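Local coordinates for N2152 (Neocallimastix frontalis, PDB 5U22), which probably hydrolyses glycosidic bonds of rare arabinosyl substrates as a family 39 glycoside hydrolase from a rumen anaerobic fungus, at residues Val22-Val27 with Ser353-Phe358; Thr137-Asn142 with Pro176-Ile181; Gly220-Phe225 with Ile265-Arg270; Asp253-Pro258 with Met277-Phe282. One frame throughout, in Å; residues are numbered along the deposited sequence.

Contact 1: Val22-Val27 with Ser353-Phe358; sequences VSQLTV and SVKANF
N357 reaches across to Q24 and T26 with one amide nitrogen, its ND2 lying 3.0 Å from Q24 OE1 and 3.2 Å from T26 OG1. Both acceptors sit close to the plane of the N357 amide, and ND2 also lies in the carbonyl plane of Q24, although the two amide planes are turned 70° apart. Asparagine suits the place because OD1 is left for S404 OG on the next strand. Q24 OE1 takes a second proton from a water, which in turn accepts from K355 NZ; the extended lysine chain runs alongside the glutamine, its CD 3.7 Å from Q24 OE1. At the start of the pairing, V22 CG1, placed anti to the backbone N (chi1 176°), packs on K355 CB at 3.5 Å. The other face is largely apolar: L25 CD1 meets V354 CG1 at 3.8 Å, and V27 CB lies 3.7 Å from F358 CD1, beta-branched and aromatic groups pointing the same way. Behind these side chains, two parallel strands run in register, and five backbone bonds join them, from S23 N to S353 O through V27 N to N357 O at 2.8 Å. The pair belongs to the beta-sandwich domain: strand 403-408 continues the sheet beyond 353-358, strand 315-320 flanks 23-28, and F344 of strand 341-347 and I418 of strand 415-422 pack against the face bearing L25, A356 and F358.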
loop_
_atom_site.group_PDB
_atom_site.type_symbol
_atom_site.label_atom_id
_atom_site.label_comp_id
_atom_site.label_asym_id
_atom_site.label_seq_id
_atom_site.Cartn_x
_atom_site.Cartn_y
_atom_site.Cartn_z
ATOM N N VAL A 22 25.340 5.815 -13.954
ATOM C CA VAL A 22 24.146 6.636 -13.818
ATOM C C VAL A 22 22.935 5.723 -13.811
ATOM O O VAL A 22 22.765 4.905 -14.724
ATOM C CB VAL A 22 24.042 7.672 -14.950
ATOM C CG1 VAL A 22 22.740 8.449 -14.829
ATOM C CG2 VAL A 22 25.249 8.610 -14.926
ATOM N N SER A 23 22.096 5.859 -12.786
ATOM C CA SER A 23 20.811 5.174 -12.758
ATOM C C SER A 23 19.801 6.047 -13.487
ATOM O O SER A 23 19.596 7.206 -13.106
ATOM C CB SER A 23 20.354 4.909 -11.320
ATOM O OG SER A 23 21.205 3.973 -10.682
ATOM N N GLN A 24 19.178 5.502 -14.531
ATOM C CA GLN A 24 18.265 6.270 -15.370
ATOM C C GLN A 24 16.821 5.868 -15.114
ATOM O O GLN A 24 16.494 4.677 -15.099
ATOM C CB GLN A 24 18.583 6.083 -16.855
ATOM C CG GLN A 24 19.967 6.543 -17.267
ATOM C CD GLN A 24 20.044 6.839 -18.756
ATOM O OE1 GLN A 24 19.183 7.531 -19.310
ATOM N NE2 GLN A 24 21.061 6.303 -19.413
ATOM N N LEU A 25 15.954 6.867 -14.971
ATOM C CA LEU A 25 14.510 6.685 -14.923
ATOM C C LEU A 25 13.880 7.593 -15.967
ATOM O O LEU A 25 14.232 8.775 -16.059
ATOM C CB LEU A 25 13.949 7.022 -13.540
ATOM C CG LEU A 25 14.525 6.216 -12.377
ATOM C CD1 LEU A 25 15.240 7.141 -11.419
ATOM C CD2 LEU A 25 13.414 5.460 -11.661
ATOM N N THR A 26 12.956 7.050 -16.752
ATOM C CA THR A 26 12.336 7.805 -17.832
ATOM C C THR A 26 10.837 7.897 -17.588
ATOM O O THR A 26 10.160 6.875 -17.430
ATOM C CB THR A 26 12.646 7.175 -19.186
ATOM O OG1 THR A 26 14.065 7.176 -19.362
ATOM C CG2 THR A 26 11.996 7.989 -20.316
ATOM N N VAL A 27 10.339 9.128 -17.540
ATOM C CA VAL A 27 8.933 9.437 -17.326
ATOM C C VAL A 27 8.356 9.817 -18.681
ATOM O O VAL A 27 8.875 10.720 -19.343
ATOM C CB VAL A 27 8.774 10.591 -16.322
ATOM C CG1 VAL A 27 7.320 11.037 -16.216
ATOM C CG2 VAL A 27 9.334 10.199 -14.959
ATOM N N SER A 353 24.507 8.320 -8.974
ATOM C CA SER A 353 23.988 9.420 -9.774
ATOM C C SER A 353 22.650 8.977 -10.339
ATOM O O SER A 353 22.440 7.792 -10.607
ATOM C CB SER A 353 24.935 9.799 -10.929
ATOM O OG SER A 353 26.110 10.423 -10.442
ATOM N N VAL A 354 21.743 9.926 -10.533
ATOM C CA VAL A 354 20.458 9.642 -11.154
ATOM C C VAL A 354 20.221 10.619 -12.297
ATOM O O VAL A 354 20.460 11.823 -12.164
ATOM C CB VAL A 354 19.301 9.718 -10.135
ATOM C CG1 VAL A 354 17.948 9.680 -10.858
ATOM C CG2 VAL A 354 19.418 8.581 -9.129
ATOM N N LYS A 355 19.738 10.096 -13.416
ATOM C CA LYS A 355 19.307 10.892 -14.556
ATOM C C LYS A 355 17.825 10.615 -14.750
ATOM O O LYS A 355 17.439 9.486 -15.080
ATOM C CB LYS A 355 20.102 10.534 -15.808
ATOM C CG LYS A 355 19.828 11.408 -17.017
ATOM C CD LYS A 355 20.529 10.804 -18.225
ATOM C CE LYS A 355 20.528 11.738 -19.419
ATOM N NZ LYS A 355 21.253 11.115 -20.584
ATOM N N ALA A 356 16.999 11.629 -14.509
ATOM C CA ALA A 356 15.558 11.528 -14.679
ATOM C C ALA A 356 15.206 12.160 -16.015
ATOM O O ALA A 356 15.272 13.384 -16.167
ATOM C CB ALA A 356 14.824 12.208 -13.525
ATOM N N ASN A 357 14.888 11.322 -16.991
ATOM C CA ASN A 357 14.483 11.788 -18.307
ATOM C C ASN A 357 12.979 11.987 -18.313
ATOM O O ASN A 357 12.234 11.130 -17.830
ATOM C CB ASN A 357 14.884 10.773 -19.377
ATOM C CG ASN A 357 16.347 10.408 -19.291
ATOM O OD1 ASN A 357 17.210 11.266 -19.464
ATOM N ND2 ASN A 357 16.637 9.127 -19.026
ATOM N N PHE A 358 12.535 13.118 -18.834
ATOM C CA PHE A 358 11.120 13.351 -19.087
ATOM C C PHE A 358 10.896 13.472 -20.586
ATOM O O PHE A 358 11.554 14.282 -21.245
ATOM C CB PHE A 358 10.647 14.628 -18.391
ATOM C CG PHE A 358 10.713 14.552 -16.892
ATOM C CD1 PHE A 358 9.590 14.225 -16.158
ATOM C CD2 PHE A 358 11.908 14.788 -16.220
ATOM C CE1 PHE A 358 9.647 14.145 -14.770
ATOM C CE2 PHE A 358 11.969 14.720 -14.843
ATOM C CZ PHE A 358 10.837 14.395 -14.120
HETATM O O HOH W 1 19.639 8.914 -21.568
#

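Contact 2: Thr137-Asn142 with Pro176-Ile181; sequences TNFYGN and PNEKII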
loop_
_atom_site.group_PDB
_atom_site.type_symbol
_atom_site.label_atom_id
_atom_site.label_comp_id
_atom_site.label_asym_id
_atom_site.label_seq_id
_atom_site.Cartn_x
_atom_site.Cartn_y
_atom_site.Cartn_z
ATOM N N THR A 137 -20.067 2.986 6.461
ATOM C CA THR A 137 -19.901 2.256 5.211
ATOM C C THR A 137 -18.533 2.521 4.587
ATOM O O THR A 137 -18.347 2.263 3.399
ATOM C CB THR A 137 -21.011 2.609 4.216
ATOM O OG1 THR A 137 -21.111 4.036 4.096
ATOM C CG2 THR A 137 -22.353 2.036 4.674
ATOM N N ASN A 138 -17.568 3.036 5.355
ATOM C CA ASN A 138 -16.225 3.231 4.818
ATOM C C ASN A 138 -15.304 2.050 5.099
ATOM O O ASN A 138 -14.080 2.222 5.184
ATOM C CB ASN A 138 -15.616 4.539 5.333
ATOM C CG ASN A 138 -15.550 4.621 6.847
ATOM O OD1 ASN A 138 -16.231 3.884 7.557
ATOM N ND2 ASN A 138 -14.723 5.537 7.352
ATOM N N PHE A 139 -15.857 0.851 5.242
ATOM C CA PHE A 139 -15.024 -0.334 5.270
ATOM C C PHE A 139 -14.709 -0.774 3.847
ATOM O O PHE A 139 -15.521 -0.618 2.929
ATOM C CB PHE A 139 -15.709 -1.469 6.031
ATOM C CG PHE A 139 -16.156 -1.082 7.403
ATOM C CD1 PHE A 139 -15.249 -1.002 8.447
ATOM C CD2 PHE A 139 -17.494 -0.791 7.651
ATOM C CE1 PHE A 139 -15.668 -0.654 9.727
ATOM C CE2 PHE A 139 -17.916 -0.426 8.913
ATOM C CZ PHE A 139 -17.000 -0.361 9.959
ATOM N N TYR A 140 -13.502 -1.300 3.675
ATOM C CA TYR A 140 -13.028 -1.798 2.391
ATOM C C TYR A 140 -13.566 -3.190 2.097
ATOM O O TYR A 140 -13.819 -3.527 0.932
ATOM C CB TYR A 140 -11.506 -1.821 2.421
ATOM C CG TYR A 140 -10.777 -2.084 1.123
ATOM C CD1 TYR A 140 -10.961 -1.274 0.007
ATOM C CD2 TYR A 140 -9.844 -3.114 1.040
ATOM C CE1 TYR A 140 -10.237 -1.505 -1.166
ATOM C CE2 TYR A 140 -9.126 -3.343 -0.117
ATOM C CZ TYR A 140 -9.330 -2.547 -1.214
ATOM O OH TYR A 140 -8.589 -2.789 -2.351
ATOM N N GLY A 141 -13.720 -4.000 3.131
ATOM C CA GLY A 141 -14.248 -5.341 2.973
ATOM C C GLY A 141 -13.984 -6.144 4.225
ATOM O O GLY A 141 -13.293 -5.697 5.145
ATOM N N ASN A 142 -14.579 -7.334 4.253
ATOM C CA ASN A 142 -14.332 -8.329 5.294
ATOM C C ASN A 142 -13.230 -9.277 4.834
ATOM O O ASN A 142 -13.414 -10.026 3.870
ATOM C CB ASN A 142 -15.592 -9.145 5.599
ATOM C CG ASN A 142 -16.710 -8.319 6.206
ATOM O OD1 ASN A 142 -17.878 -8.438 5.815
ATOM N ND2 ASN A 142 -16.363 -7.489 7.164
ATOM N N PRO A 176 -24.249 -9.221 2.953
ATOM C CA PRO A 176 -24.180 -9.542 1.515
ATOM C C PRO A 176 -23.598 -8.434 0.653
ATOM O O PRO A 176 -23.059 -8.712 -0.426
ATOM C CB PRO A 176 -25.652 -9.821 1.159
ATOM C CG PRO A 176 -26.433 -9.049 2.163
ATOM C CD PRO A 176 -25.634 -9.135 3.438
ATOM N N ASN A 177 -23.683 -7.183 1.087
ATOM C CA ASN A 177 -23.212 -6.083 0.262
ATOM C C ASN A 177 -21.759 -5.711 0.529
ATOM O O ASN A 177 -21.240 -4.784 -0.110
ATOM C CB ASN A 177 -24.136 -4.890 0.466
ATOM C CG ASN A 177 -25.554 -5.225 0.092
ATOM O OD1 ASN A 177 -25.794 -5.826 -0.960
ATOM N ND2 ASN A 177 -26.494 -4.888 0.958
ATOM N N GLU A 178 -21.085 -6.420 1.424
ATOM C CA GLU A 178 -19.696 -6.111 1.714
ATOM C C GLU A 178 -18.776 -6.956 0.841
ATOM O O GLU A 178 -19.100 -8.088 0.474
ATOM C CB GLU A 178 -19.396 -6.346 3.199
ATOM C CG GLU A 178 -18.020 -5.865 3.647
ATOM C CD GLU A 178 -17.795 -4.384 3.374
ATOM O OE1 GLU A 178 -18.117 -3.559 4.264
ATOM O OE2 GLU A 178 -17.300 -4.047 2.270
ATOM N N LYS A 179 -17.628 -6.384 0.497
ATOM C CA LYS A 179 -16.601 -7.132 -0.212
ATOM C C LYS A 179 -15.972 -8.175 0.700
ATOM O O LYS A 179 -15.861 -7.982 1.913
ATOM C CB LYS A 179 -15.516 -6.193 -0.723
ATOM C CG LYS A 179 -16.043 -5.082 -1.619
ATOM C CD LYS A 179 -16.253 -5.596 -3.024
ATOM C CE LYS A 179 -16.606 -4.468 -3.982
ATOM N NZ LYS A 179 -17.945 -3.917 -3.688
ATOM N N ILE A 180 -15.548 -9.284 0.096
ATOM C CA ILE A 180 -14.808 -10.337 0.788
ATOM C C ILE A 180 -13.383 -10.358 0.247
ATOM O O ILE A 180 -13.170 -10.394 -0.973
ATOM C CB ILE A 180 -15.492 -11.701 0.629
ATOM C CG1 ILE A 180 -16.865 -11.675 1.311
ATOM C CG2 ILE A 180 -14.634 -12.792 1.258
ATOM C CD1 ILE A 180 -17.690 -12.961 1.095
ATOM N N ILE A 181 -12.406 -10.355 1.154
ATOM C CA ILE A 181 -11.003 -10.128 0.826
ATOM C C ILE A 181 -10.187 -11.345 1.235
ATOM O O ILE A 181 -10.324 -11.836 2.358
ATOM C CB ILE A 181 -10.462 -8.880 1.548
ATOM C CG1 ILE A 181 -11.222 -7.627 1.130
ATOM C CG2 ILE A 181 -8.955 -8.708 1.294
ATOM C CD1 ILE A 181 -10.929 -6.438 2.042
HETATM O O HOH W 2 -18.442 -0.813 4.015
HETATM O O HOH W 3 -17.375 -1.908 0.834
#
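N142 and I180 form a parallel bridge, with N142 N donating to K179 O at 2.7 Å and I181 N to N142 O at 2.9 Å, while the backbones splay apart before it. Into that splay E178 extends its carboxylate: CG is anti to the backbone N (chi1 -172°) and the chain bends at chi2, bringing OE2 to 3.4 Å from G141 CA and OE1 to 3.6 Å from F139 CB. OE2 also accepts from K179 N, on its anti side, and a water bonded to OE2 at 2.6 Å donates as well to F139 O, so the glutamate links its own turn to the neighbouring strand. K131 forms a salt bridge with OE1, supplying a balancing charge. A leucine here would probably leave K131 without its anionic mate and break the water link to F139 O. Glycine suits position 141, since a side chain would clash with K179 O and I181 CD1; that methyl instead touches both G141 CA and Y140 CD2, 3.6 Å from each. Y140 OH reaches on to D274. The bridge joins neighbouring strands 139-143 and 180-185 of the TIM barrel, flanked by strands 98-102 and 209-212, with L171 of helix 160-174 packing on N142 and I180.

Contact 3: Gly220-Phe225 with Ile265-Arg270; sequences GVSSHF and IGRFER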
loop_
_atom_site.group_PDB
_atom_site.type_symbol
_atom_site.label_atom_id
_atom_site.label_comp_id
_atom_site.label_asym_id
_atom_site.label_seq_id
_atom_site.Cartn_x
_atom_site.Cartn_y
_atom_site.Cartn_z
ATOM N N GLY A 220 10.743 -9.909 -6.651
ATOM C CA GLY A 220 9.722 -10.647 -7.372
ATOM C C GLY A 220 8.339 -10.035 -7.386
ATOM O O GLY A 220 7.419 -10.618 -7.973
ATOM N N VAL A 221 8.175 -8.862 -6.766
ATOM C CA VAL A 221 6.846 -8.277 -6.594
ATOM C C VAL A 221 6.149 -8.089 -7.939
ATOM O O VAL A 221 5.002 -8.506 -8.122
ATOM C CB VAL A 221 6.944 -6.949 -5.822
ATOM C CG1 VAL A 221 5.633 -6.157 -5.959
ATOM C CG2 VAL A 221 7.279 -7.226 -4.346
ATOM N N SER A 222 6.821 -7.453 -8.900
ATOM C CA SER A 222 6.171 -7.213 -10.186
ATOM C C SER A 222 5.840 -8.520 -10.899
ATOM O O SER A 222 4.788 -8.631 -11.546
ATOM C CB SER A 222 7.056 -6.325 -11.062
ATOM O OG SER A 222 7.180 -5.053 -10.451
ATOM N N SER A 223 6.723 -9.519 -10.791
ATOM C CA SER A 223 6.455 -10.812 -11.417
ATOM C C SER A 223 5.234 -11.486 -10.804
ATOM O O SER A 223 4.568 -12.285 -11.474
ATOM C CB SER A 223 7.676 -11.721 -11.294
ATOM O OG SER A 223 7.819 -12.196 -9.961
ATOM N N HIS A 224 4.931 -11.184 -9.536
ATOM C CA HIS A 224 3.747 -11.748 -8.898
ATOM C C HIS A 224 2.473 -11.175 -9.502
ATOM O O HIS A 224 1.505 -11.908 -9.728
ATOM C CB HIS A 224 3.793 -11.487 -7.391
ATOM C CG HIS A 224 4.994 -12.076 -6.723
ATOM N ND1 HIS A 224 5.500 -11.592 -5.534
ATOM C CD2 HIS A 224 5.807 -13.094 -7.095
ATOM C CE1 HIS A 224 6.572 -12.291 -5.199
ATOM N NE2 HIS A 224 6.777 -13.210 -6.128
ATOM N N PHE A 225 2.449 -9.863 -9.764
ATOM C CA PHE A 225 1.300 -9.271 -10.437
ATOM C C PHE A 225 1.103 -9.884 -11.818
ATOM O O PHE A 225 -0.028 -10.200 -12.205
ATOM C CB PHE A 225 1.466 -7.748 -10.550
ATOM C CG PHE A 225 1.596 -7.051 -9.226
ATOM C CD1 PHE A 225 0.820 -7.439 -8.138
ATOM C CD2 PHE A 225 2.522 -6.028 -9.061
ATOM C CE1 PHE A 225 0.947 -6.809 -6.921
ATOM C CE2 PHE A 225 2.661 -5.392 -7.861
ATOM C CZ PHE A 225 1.872 -5.789 -6.770
ATOM N N ILE A 265 5.655 1.823 -4.191
ATOM C CA ILE A 265 4.724 2.786 -4.763
ATOM C C ILE A 265 4.789 2.742 -6.286
ATOM O O ILE A 265 3.763 2.618 -6.965
ATOM C CB ILE A 265 5.022 4.193 -4.219
ATOM C CG1 ILE A 265 4.622 4.290 -2.743
ATOM C CG2 ILE A 265 4.325 5.251 -5.062
ATOM C CD1 ILE A 265 5.194 5.506 -2.021
ATOM N N GLY A 266 5.995 2.837 -6.845
ATOM C CA GLY A 266 6.119 2.820 -8.294
ATOM C C GLY A 266 5.534 1.568 -8.920
ATOM O O GLY A 266 4.796 1.641 -9.908
ATOM N N ARG A 267 5.822 0.403 -8.332
ATOM C CA ARG A 267 5.393 -0.848 -8.953
ATOM C C ARG A 267 3.909 -1.105 -8.728
ATOM O O ARG A 267 3.216 -1.545 -9.650
ATOM C CB ARG A 267 6.265 -2.003 -8.442
ATOM C CG ARG A 267 7.707 -1.877 -8.932
ATOM C CD ARG A 267 8.712 -2.708 -8.143
ATOM N NE ARG A 267 10.065 -2.181 -8.331
ATOM C CZ ARG A 267 11.175 -2.771 -7.899
ATOM N NH1 ARG A 267 11.106 -3.934 -7.254
ATOM N NH2 ARG A 267 12.357 -2.194 -8.110
ATOM N N PHE A 268 3.390 -0.804 -7.532
ATOM C CA PHE A 268 1.944 -0.883 -7.317
ATOM C C PHE A 268 1.193 -0.005 -8.309
ATOM O O PHE A 268 0.169 -0.419 -8.869
ATOM C CB PHE A 268 1.578 -0.466 -5.887
ATOM C CG PHE A 268 2.006 -1.444 -4.819
ATOM C CD1 PHE A 268 2.776 -2.554 -5.127
ATOM C CD2 PHE A 268 1.630 -1.239 -3.500
ATOM C CE1 PHE A 268 3.180 -3.442 -4.135
ATOM C CE2 PHE A 268 2.010 -2.131 -2.508
ATOM C CZ PHE A 268 2.799 -3.238 -2.829
ATOM N N GLU A 269 1.672 1.223 -8.525
ATOM C CA GLU A 269 1.007 2.092 -9.487
ATOM C C GLU A 269 1.144 1.544 -10.901
ATOM O O GLU A 269 0.193 1.595 -11.688
ATOM C CB GLU A 269 1.571 3.508 -9.406
ATOM C CG GLU A 269 1.267 4.239 -8.091
ATOM C CD GLU A 269 -0.177 4.735 -7.987
ATOM O OE1 GLU A 269 -0.935 4.648 -8.992
ATOM O OE2 GLU A 269 -0.541 5.209 -6.890
ATOM N N ARG A 270 2.311 0.994 -11.234
ATOM C CA ARG A 270 2.529 0.469 -12.582
ATOM C C ARG A 270 1.541 -0.643 -12.915
ATOM O O ARG A 270 1.079 -0.754 -14.057
ATOM C CB ARG A 270 3.967 -0.032 -12.710
ATOM C CG ARG A 270 4.326 -0.640 -14.056
ATOM C CD ARG A 270 5.855 -0.805 -14.183
ATOM N NE ARG A 270 6.566 0.454 -13.917
ATOM C CZ ARG A 270 7.460 0.619 -12.940
ATOM N NH1 ARG A 270 7.793 -0.392 -12.136
ATOM N NH2 ARG A 270 8.031 1.798 -12.763
HETATM O O HOH W 4 9.452 -6.226 -8.372
#
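F225 and F268 meet at the tightly packed end of this helix pair, F225 CZ lying 3.7 Å from F268 CD1. The ring planes stand 75° apart with centroids 5.9 Å from each other, an oblique meeting in which CD1 and CE1 of F268 approach the rim of F225. Although the CA–CB bond of F268 points away from the opposite helix, its ring swings back, and V221 CG1 comes to the ring edge at 4.1 Å. Phenylalanine suits both places: a long, flat group bridges helices whose axes are 10.3 Å apart at their closest. An alanine in place of F268 is likely to open a gap beside F225 and V221 and to remove the edge-to-face partner of Y247.

The other side is looser and more polar. S222 OG lies 3.6 Å from R267 CG, touching the aliphatic part of the arginine, and a small serine lets that chain pass. R267, extended from CG to NE, carries its guanidinium beyond the serine, where a water accepts from S222 N at 3.0 Å and, weakly, from R267 NH1. The stronger partners lie outside the pair: S222 OG bonds to E324, while R267 bonds through NH1 to the carbonyl of S326 and through NE forms a salt bridge with D330. The two parallel helices of the barrel are thus joined mainly by apolar packing, whereas the polar ends of S222 and R267 turn to strand 330-336 and the loop before it, a division consistent with a seam between the barrel and the beta sandwich.

Contact 4: Asp253-Pro258 with Met277-Phe282; sequences DLEGQP and MITWWF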
loop_
_atom_site.group_PDB
_atom_site.type_symbol
_atom_site.label_atom_id
_atom_site.label_comp_id
_atom_site.label_asym_id
_atom_site.label_seq_id
_atom_site.Cartn_x
_atom_site.Cartn_y
_atom_site.Cartn_z
ATOM N N ASP A 253 13.626 -3.265 9.188
ATOM C CA ASP A 253 14.002 -1.929 9.630
ATOM C C ASP A 253 13.777 -0.865 8.560
ATOM O O ASP A 253 13.850 0.328 8.871
ATOM C CB ASP A 253 15.464 -1.923 10.079
ATOM C CG ASP A 253 15.690 -2.748 11.325
ATOM O OD1 ASP A 253 14.738 -2.891 12.131
ATOM O OD2 ASP A 253 16.827 -3.242 11.506
ATOM N N LEU A 254 13.505 -1.264 7.326
ATOM C CA LEU A 254 13.224 -0.327 6.244
ATOM C C LEU A 254 11.734 -0.033 6.095
ATOM O O LEU A 254 11.343 0.665 5.148
ATOM C CB LEU A 254 13.781 -0.866 4.921
ATOM C CG LEU A 254 15.289 -1.157 4.834
ATOM C CD1 LEU A 254 15.798 -1.029 3.397
ATOM C CD2 LEU A 254 16.121 -0.303 5.785
ATOM N N GLU A 255 10.902 -0.556 6.993
ATOM C CA GLU A 255 9.492 -0.192 7.011
ATOM C C GLU A 255 9.366 1.323 7.091
ATOM O O GLU A 255 10.009 1.969 7.922
ATOM C CB GLU A 255 8.797 -0.855 8.212
ATOM C CG GLU A 255 7.277 -0.782 8.202
ATOM C CD GLU A 255 6.670 -1.388 9.452
ATOM O OE1 GLU A 255 6.417 -0.630 10.423
ATOM O OE2 GLU A 255 6.491 -2.629 9.475
ATOM N N GLY A 256 8.573 1.899 6.191
ATOM C CA GLY A 256 8.453 3.344 6.191
ATOM C C GLY A 256 9.658 4.123 5.702
ATOM O O GLY A 256 9.658 5.353 5.804
ATOM N N GLN A 257 10.687 3.471 5.173
ATOM C CA GLN A 257 11.833 4.226 4.662
ATOM C C GLN A 257 11.503 4.821 3.298
ATOM O O GLN A 257 10.981 4.110 2.430
ATOM C CB GLN A 257 13.068 3.325 4.543
ATOM C CG GLN A 257 14.323 4.054 4.032
ATOM C CD GLN A 257 15.332 3.108 3.421
ATOM O OE1 GLN A 257 15.082 2.526 2.366
ATOM N NE2 GLN A 257 16.484 2.940 4.084
ATOM N N PRO A 258 11.816 6.101 3.058
ATOM C CA PRO A 258 11.494 6.697 1.743
ATOM C C PRO A 258 12.059 5.936 0.548
ATOM O O PRO A 258 11.318 5.640 -0.394
ATOM C CB PRO A 258 12.085 8.110 1.851
ATOM C CG PRO A 258 12.138 8.394 3.348
ATOM C CD PRO A 258 12.470 7.058 3.967
ATOM N N MET A 277 -0.939 -1.688 1.818
ATOM C CA MET A 277 -0.751 -1.263 3.200
ATOM C C MET A 277 0.641 -1.642 3.678
ATOM O O MET A 277 1.074 -2.782 3.499
ATOM C CB MET A 277 -1.787 -1.900 4.133
ATOM C CG MET A 277 -3.119 -1.187 4.181
ATOM S SD MET A 277 -4.502 -2.142 3.546
ATOM C CE MET A 277 -4.049 -2.121 1.861
ATOM N N ILE A 278 1.312 -0.697 4.340
ATOM C CA ILE A 278 2.595 -0.985 4.952
ATOM C C ILE A 278 2.427 -2.014 6.077
ATOM O O ILE A 278 1.378 -2.091 6.732
ATOM C CB ILE A 278 3.218 0.327 5.458
ATOM C CG1 ILE A 278 3.412 1.285 4.278
ATOM C CG2 ILE A 278 4.564 0.093 6.153
ATOM C CD1 ILE A 278 3.753 2.685 4.720
ATOM N N THR A 279 3.465 -2.828 6.280
ATOM C CA THR A 279 3.500 -3.795 7.369
ATOM C C THR A 279 3.370 -3.122 8.731
ATOM O O THR A 279 3.446 -1.895 8.878
ATOM C CB THR A 279 4.812 -4.590 7.352
ATOM O OG1 THR A 279 5.920 -3.689 7.157
ATOM C CG2 THR A 279 4.792 -5.647 6.258
ATOM N N TRP A 280 3.169 -3.971 9.746
ATOM C CA TRP A 280 3.274 -3.602 11.163
ATOM C C TRP A 280 4.258 -4.583 11.785
ATOM O O TRP A 280 3.861 -5.534 12.467
ATOM C CB TRP A 280 1.920 -3.651 11.846
ATOM C CG TRP A 280 1.957 -3.292 13.310
ATOM C CD1 TRP A 280 2.660 -2.276 13.898
ATOM C CD2 TRP A 280 1.259 -3.961 14.362
ATOM N NE1 TRP A 280 2.421 -2.258 15.250
ATOM C CE2 TRP A 280 1.575 -3.294 15.563
ATOM C CE3 TRP A 280 0.392 -5.062 14.404
ATOM C CZ2 TRP A 280 1.053 -3.691 16.792
ATOM C CZ3 TRP A 280 -0.131 -5.449 15.619
ATOM C CH2 TRP A 280 0.199 -4.766 16.799
ATOM N N TRP A 281 5.550 -4.370 11.532
ATOM C CA TRP A 281 6.544 -5.276 12.095
ATOM C C TRP A 281 6.859 -4.986 13.555
ATOM O O TRP A 281 7.314 -5.891 14.260
ATOM C CB TRP A 281 7.852 -5.225 11.299
ATOM C CG TRP A 281 7.856 -6.082 10.080
ATOM C CD1 TRP A 281 8.013 -5.667 8.790
ATOM C CD2 TRP A 281 7.692 -7.501 10.030
ATOM N NE1 TRP A 281 7.970 -6.743 7.939
ATOM C CE2 TRP A 281 7.775 -7.881 8.678
ATOM C CE3 TRP A 281 7.506 -8.492 11.000
ATOM C CZ2 TRP A 281 7.659 -9.204 8.267
ATOM C CZ3 TRP A 281 7.396 -9.800 10.593
ATOM C CH2 TRP A 281 7.472 -10.149 9.237
ATOM N N PHE A 282 6.641 -3.760 14.023
ATOM C CA PHE A 282 7.077 -3.349 15.355
ATOM C C PHE A 282 5.856 -3.270 16.261
ATOM O O PHE A 282 5.265 -2.210 16.474
ATOM C CB PHE A 282 7.861 -2.069 15.248
ATOM C CG PHE A 282 9.037 -2.234 14.360
ATOM C CD1 PHE A 282 10.128 -2.963 14.791
ATOM C CD2 PHE A 282 8.999 -1.795 13.043
ATOM C CE1 PHE A 282 11.205 -3.190 13.945
ATOM C CE2 PHE A 282 10.067 -2.017 12.204
ATOM C CZ PHE A 282 11.179 -2.719 12.664
HETATM O O HOH W 5 5.542 -1.397 12.789
#
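The segment leaving the last strand of the TIM barrel, 275-278, runs along the end of the barrel where a buffer molecule is bound, and E255 from the loop after strand 242-247 reaches across to grip the segment. L254 to Q257 form a type II beta turn, with G256 supplying the positive phi that glycine readily adopts. E255 leaves this turn fully extended, CG anti to the backbone N (chi1 -169°), and its OE2 accepts two bonds: from T279 OG1 at 2.6 Å on the anti side, 27° out of the carboxylate plane, and from W281 N at 2.9 Å through its syn lone pair. A long acidic side chain suits the span, as one oxygen can satisfy both a hydroxyl and a backbone N-H. The aliphatic part of the glutamate is not idle, for CG rests on I278 CG2 at 3.5 Å. OE1 serves a separate set of partners, S291 OG and a water that accepts in turn from F282 N. W281 stacks on H252, and its side chain lies about 3 Å from the bound BTB at the nearest atoms, while K381 makes a cation-pi contact with F282. D253 meets F282 edge-on: carboxylate and ring planes are only 14° apart, and OD1 lies 3.6 Å from F282 CZ.

In the fold
From the N terminus, strand 23-28 waits across more than 300 residues for strand 353-359, so contact 1 closes a loop that encloses the other three and starts and ends in the beta sandwich. Within it, contact 2 closes first, joining consecutive barrel strands across helix 160-174. Contacts 3 and 4 follow and cross, their segments alternating along the chain: contact 3 ties helix 221-235 to helix 258-270, and contact 4 ties the loop before helix 258-270 to the segment after strand 275-278. Contacts 2 and 4 reach the same parallel sheet, with centres about 25 Å apart. Contact 3 lies on the sandwich side, about 7 Å from contact 1 at the nearest atoms, whereas contact 2 is across the chain's centre.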